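Local coordinates for protein ORF10 (PDB 6RIW) that contributes a ketosynthase-chain length factor didomain to a polyunsaturated fatty acid synthase and probably catalyses the condensations that lengthen the acyl chain, at residues S518-K526 against T703-K714. Numbering follows the deposited sequence.
Sequences SLQLRKAPK and TLRQHYGPVNEK
In the second ketosynthase-like half of the didomain, the chain length factor, Gln706 of helix 699-706 meets Leu519 where helix 513-519 ends in a Schellman motif, with Gln520 at positive phi. Gln706 NE2 donates to Leu519 O at 2.8 Å, reaching a lone pair in the carbonyl plane with an N-H...O angle of 161°; the acceptor lies close to the plane of the Gln706 amide, and this bond holds the group. A water lies between the other half of that amide, OE1, and Gln520 O. Beside it, Leu519 CD2 packs on Thr703 OG1 at 3.5 Å, a hydroxyl already bonded to Ile699 O.

Further along, the Glu713 side chain runs extended beyond CG alongside Leu521, its CD near Leu521 CD2, and brings OE2 to two successive backbone amides, Lys523 N at 3.0 Å and, in a weak, strongly bent bond, Arg522 N at 2.9 Å. An alanine here would leave both amide nitrogens without this acceptor and is likely to let the loop at Arg522 and Lys523 shift. Lys523 folds back, bent at chi3 and chi4, so that NZ bonds Ala524 O at 2.9 Å; the same ammonium forms a salt bridge with Glu500.

The two backbones come closest where Pro525 CA lies 4.0 Å from Glu713 CA. Pro525 CG rests 3.9 Å from Val711 CG2, and both residues also touch Val741 of strand 741-752. Next to it, Lys526 N donates to Glu713 O at 2.9 Å, while a second water joins Lys526 O to Asn712 O. The end of helix 513-519, helix 699-706 and the loops that follow them are thus stitched together at the entry to strand 527-528, which pairs with strand 741-752 in this thiolase-like fold.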
# COMPACT_ATOMS: atom_id res chain seq x y z
N SER A 518 30.28 3.25 -0.07
CA SER A 518 29.47 2.02 -0.16
C SER A 518 28.49 2.09 -1.32
O SER A 518 28.26 1.09 -2.01
CB SER A 518 28.72 1.77 1.15
OG SER A 518 29.62 1.58 2.22
N LEU A 519 27.91 3.27 -1.56
CA LEU A 519 26.98 3.47 -2.66
C LEU A 519 27.68 3.65 -4.01
O LEU A 519 26.99 3.72 -5.03
CB LEU A 519 26.10 4.70 -2.37
CG LEU A 519 25.19 4.59 -1.13
CD1 LEU A 519 24.41 5.90 -0.92
CD2 LEU A 519 24.22 3.43 -1.34
N GLN A 520 29.01 3.71 -4.03
CA GLN A 520 29.78 3.92 -5.26
C GLN A 520 29.37 5.21 -5.97
O GLN A 520 29.30 5.28 -7.20
CB GLN A 520 29.67 2.70 -6.18
CG GLN A 520 30.13 1.45 -5.46
CD GLN A 520 30.10 0.23 -6.33
OE1 GLN A 520 29.48 0.23 -7.40
NE2 GLN A 520 30.75 -0.83 -5.88
N LEU A 521 29.13 6.24 -5.18
CA LEU A 521 28.75 7.56 -5.68
C LEU A 521 29.85 8.56 -5.39
O LEU A 521 30.28 8.71 -4.23
CB LEU A 521 27.45 8.04 -5.00
CG LEU A 521 26.12 7.39 -5.40
CD1 LEU A 521 25.00 7.85 -4.47
CD2 LEU A 521 25.80 7.74 -6.85
N ARG A 522 30.28 9.29 -6.42
CA ARG A 522 31.20 10.40 -6.19
C ARG A 522 30.50 11.61 -5.60
O ARG A 522 31.12 12.39 -4.86
CB ARG A 522 31.90 10.78 -7.51
CG ARG A 522 32.30 9.58 -8.36
CD ARG A 522 33.28 9.98 -9.47
NE ARG A 522 34.61 10.28 -8.94
CZ ARG A 522 35.60 9.39 -8.82
NH1 ARG A 522 35.43 8.13 -9.21
NH2 ARG A 522 36.77 9.77 -8.32
N LYS A 523 29.22 11.79 -5.91
CA LYS A 523 28.44 12.93 -5.44
C LYS A 523 26.99 12.49 -5.40
O LYS A 523 26.62 11.48 -6.01
CB LYS A 523 28.62 14.15 -6.37
CG LYS A 523 28.14 13.89 -7.81
CD LYS A 523 28.32 15.12 -8.71
CE LYS A 523 27.44 16.28 -8.25
NZ LYS A 523 26.09 16.10 -8.82
N ALA A 524 26.16 13.23 -4.68
CA ALA A 524 24.73 13.02 -4.84
C ALA A 524 24.36 13.44 -6.27
O ALA A 524 24.84 14.48 -6.74
CB ALA A 524 23.93 13.84 -3.82
N PRO A 525 23.57 12.65 -7.00
CA PRO A 525 23.31 12.97 -8.41
C PRO A 525 22.61 14.31 -8.55
O PRO A 525 21.81 14.70 -7.71
CB PRO A 525 22.40 11.83 -8.90
CG PRO A 525 22.63 10.72 -7.95
CD PRO A 525 22.98 11.35 -6.61
N LYS A 526 22.91 15.00 -9.64
CA LYS A 526 22.07 16.13 -10.00
C LYS A 526 20.72 15.58 -10.45
O LYS A 526 20.68 14.60 -11.20
CB LYS A 526 22.75 16.92 -11.12
CG LYS A 526 22.02 18.21 -11.43
CD LYS A 526 22.94 19.17 -12.18
CE LYS A 526 22.15 20.36 -12.74
NZ LYS A 526 22.97 21.04 -13.78
N THR A 703 19.66 4.65 -3.26
CA THR A 703 20.25 3.38 -2.85
C THR A 703 19.54 2.18 -3.48
O THR A 703 20.17 1.29 -4.05
CB THR A 703 20.19 3.26 -1.32
OG1 THR A 703 20.94 4.31 -0.73
CG2 THR A 703 20.75 1.92 -0.85
N LEU A 704 18.21 2.16 -3.38
CA LEU A 704 17.44 1.05 -3.92
C LEU A 704 17.61 0.93 -5.44
O LEU A 704 17.86 -0.16 -5.97
CB LEU A 704 15.96 1.23 -3.56
CG LEU A 704 15.00 0.24 -4.23
CD1 LEU A 704 15.39 -1.21 -3.87
CD2 LEU A 704 13.55 0.52 -3.84
N ARG A 705 17.40 2.04 -6.17
CA ARG A 705 17.35 1.92 -7.61
C ARG A 705 18.72 1.68 -8.21
O ARG A 705 18.80 1.07 -9.28
CB ARG A 705 16.70 3.17 -8.23
CG ARG A 705 15.31 3.47 -7.62
CD ARG A 705 14.31 2.33 -7.85
NE ARG A 705 13.03 2.61 -7.18
CZ ARG A 705 11.93 1.87 -7.30
NH1 ARG A 705 11.91 0.79 -8.09
NH2 ARG A 705 10.84 2.22 -6.62
N GLN A 706 19.78 2.08 -7.52
CA GLN A 706 21.13 1.70 -7.97
C GLN A 706 21.30 0.19 -8.08
O GLN A 706 22.17 -0.27 -8.84
CB GLN A 706 22.19 2.25 -7.02
CG GLN A 706 22.60 3.68 -7.32
CD GLN A 706 24.00 3.95 -6.81
OE1 GLN A 706 24.84 4.43 -7.56
NE2 GLN A 706 24.27 3.60 -5.53
N HIS A 707 20.55 -0.59 -7.30
CA HIS A 707 20.62 -2.05 -7.41
C HIS A 707 20.12 -2.57 -8.75
O HIS A 707 20.47 -3.69 -9.12
CB HIS A 707 19.83 -2.75 -6.29
CG HIS A 707 20.32 -2.45 -4.91
ND1 HIS A 707 21.64 -2.58 -4.55
CD2 HIS A 707 19.67 -2.00 -3.81
CE1 HIS A 707 21.79 -2.24 -3.28
NE2 HIS A 707 20.61 -1.87 -2.81
N TYR A 708 19.36 -1.76 -9.51
CA TYR A 708 18.80 -2.19 -10.79
C TYR A 708 19.51 -1.61 -12.00
O TYR A 708 19.38 -2.16 -13.10
CB TYR A 708 17.31 -1.83 -10.85
CG TYR A 708 16.57 -2.50 -9.72
CD1 TYR A 708 16.27 -3.87 -9.77
CD2 TYR A 708 16.21 -1.79 -8.58
CE1 TYR A 708 15.60 -4.51 -8.69
CE2 TYR A 708 15.54 -2.42 -7.52
CZ TYR A 708 15.25 -3.77 -7.58
OH TYR A 708 14.58 -4.34 -6.51
N GLY A 709 20.27 -0.54 -11.82
CA GLY A 709 21.05 0.04 -12.89
C GLY A 709 21.69 1.34 -12.46
O GLY A 709 21.25 1.97 -11.49
N PRO A 710 22.70 1.80 -13.20
CA PRO A 710 23.44 3.00 -12.79
C PRO A 710 22.65 4.29 -12.97
O PRO A 710 21.98 4.50 -13.99
CB PRO A 710 24.68 2.99 -13.72
CG PRO A 710 24.26 2.16 -14.90
CD PRO A 710 23.27 1.15 -14.39
N VAL A 711 22.77 5.18 -11.96
CA VAL A 711 22.16 6.51 -11.97
C VAL A 711 23.04 7.46 -12.76
O VAL A 711 24.25 7.26 -12.89
CB VAL A 711 21.94 7.00 -10.52
CG1 VAL A 711 23.26 7.33 -9.82
CG2 VAL A 711 20.98 8.21 -10.47
N ASN A 712 22.43 8.50 -13.31
CA ASN A 712 23.15 9.57 -14.01
C ASN A 712 23.57 10.61 -12.97
O ASN A 712 22.75 11.40 -12.50
CB ASN A 712 22.24 10.18 -15.08
CG ASN A 712 22.98 11.17 -15.99
OD1 ASN A 712 23.93 11.83 -15.57
ND2 ASN A 712 22.52 11.29 -17.24
N GLU A 713 24.85 10.60 -12.59
CA GLU A 713 25.29 11.50 -11.52
C GLU A 713 25.28 12.96 -11.97
O GLU A 713 25.12 13.86 -11.15
CB GLU A 713 26.69 11.11 -11.05
CG GLU A 713 26.70 10.43 -9.72
CD GLU A 713 28.07 9.86 -9.40
OE1 GLU A 713 28.42 8.80 -9.94
OE2 GLU A 713 28.79 10.49 -8.60
N LYS A 714 25.44 13.20 -13.27
CA LYS A 714 25.54 14.57 -13.76
C LYS A 714 24.19 15.19 -14.07
O LYS A 714 24.11 16.41 -14.24
CB LYS A 714 26.46 14.60 -14.99
CG LYS A 714 27.94 14.53 -14.65
CD LYS A 714 28.22 15.10 -13.24
CE LYS A 714 29.67 14.93 -12.79
NZ LYS A 714 30.16 16.12 -11.99
O HOH W 1 27.18 4.42 -8.43
O HOH W 2 20.16 12.21 -12.15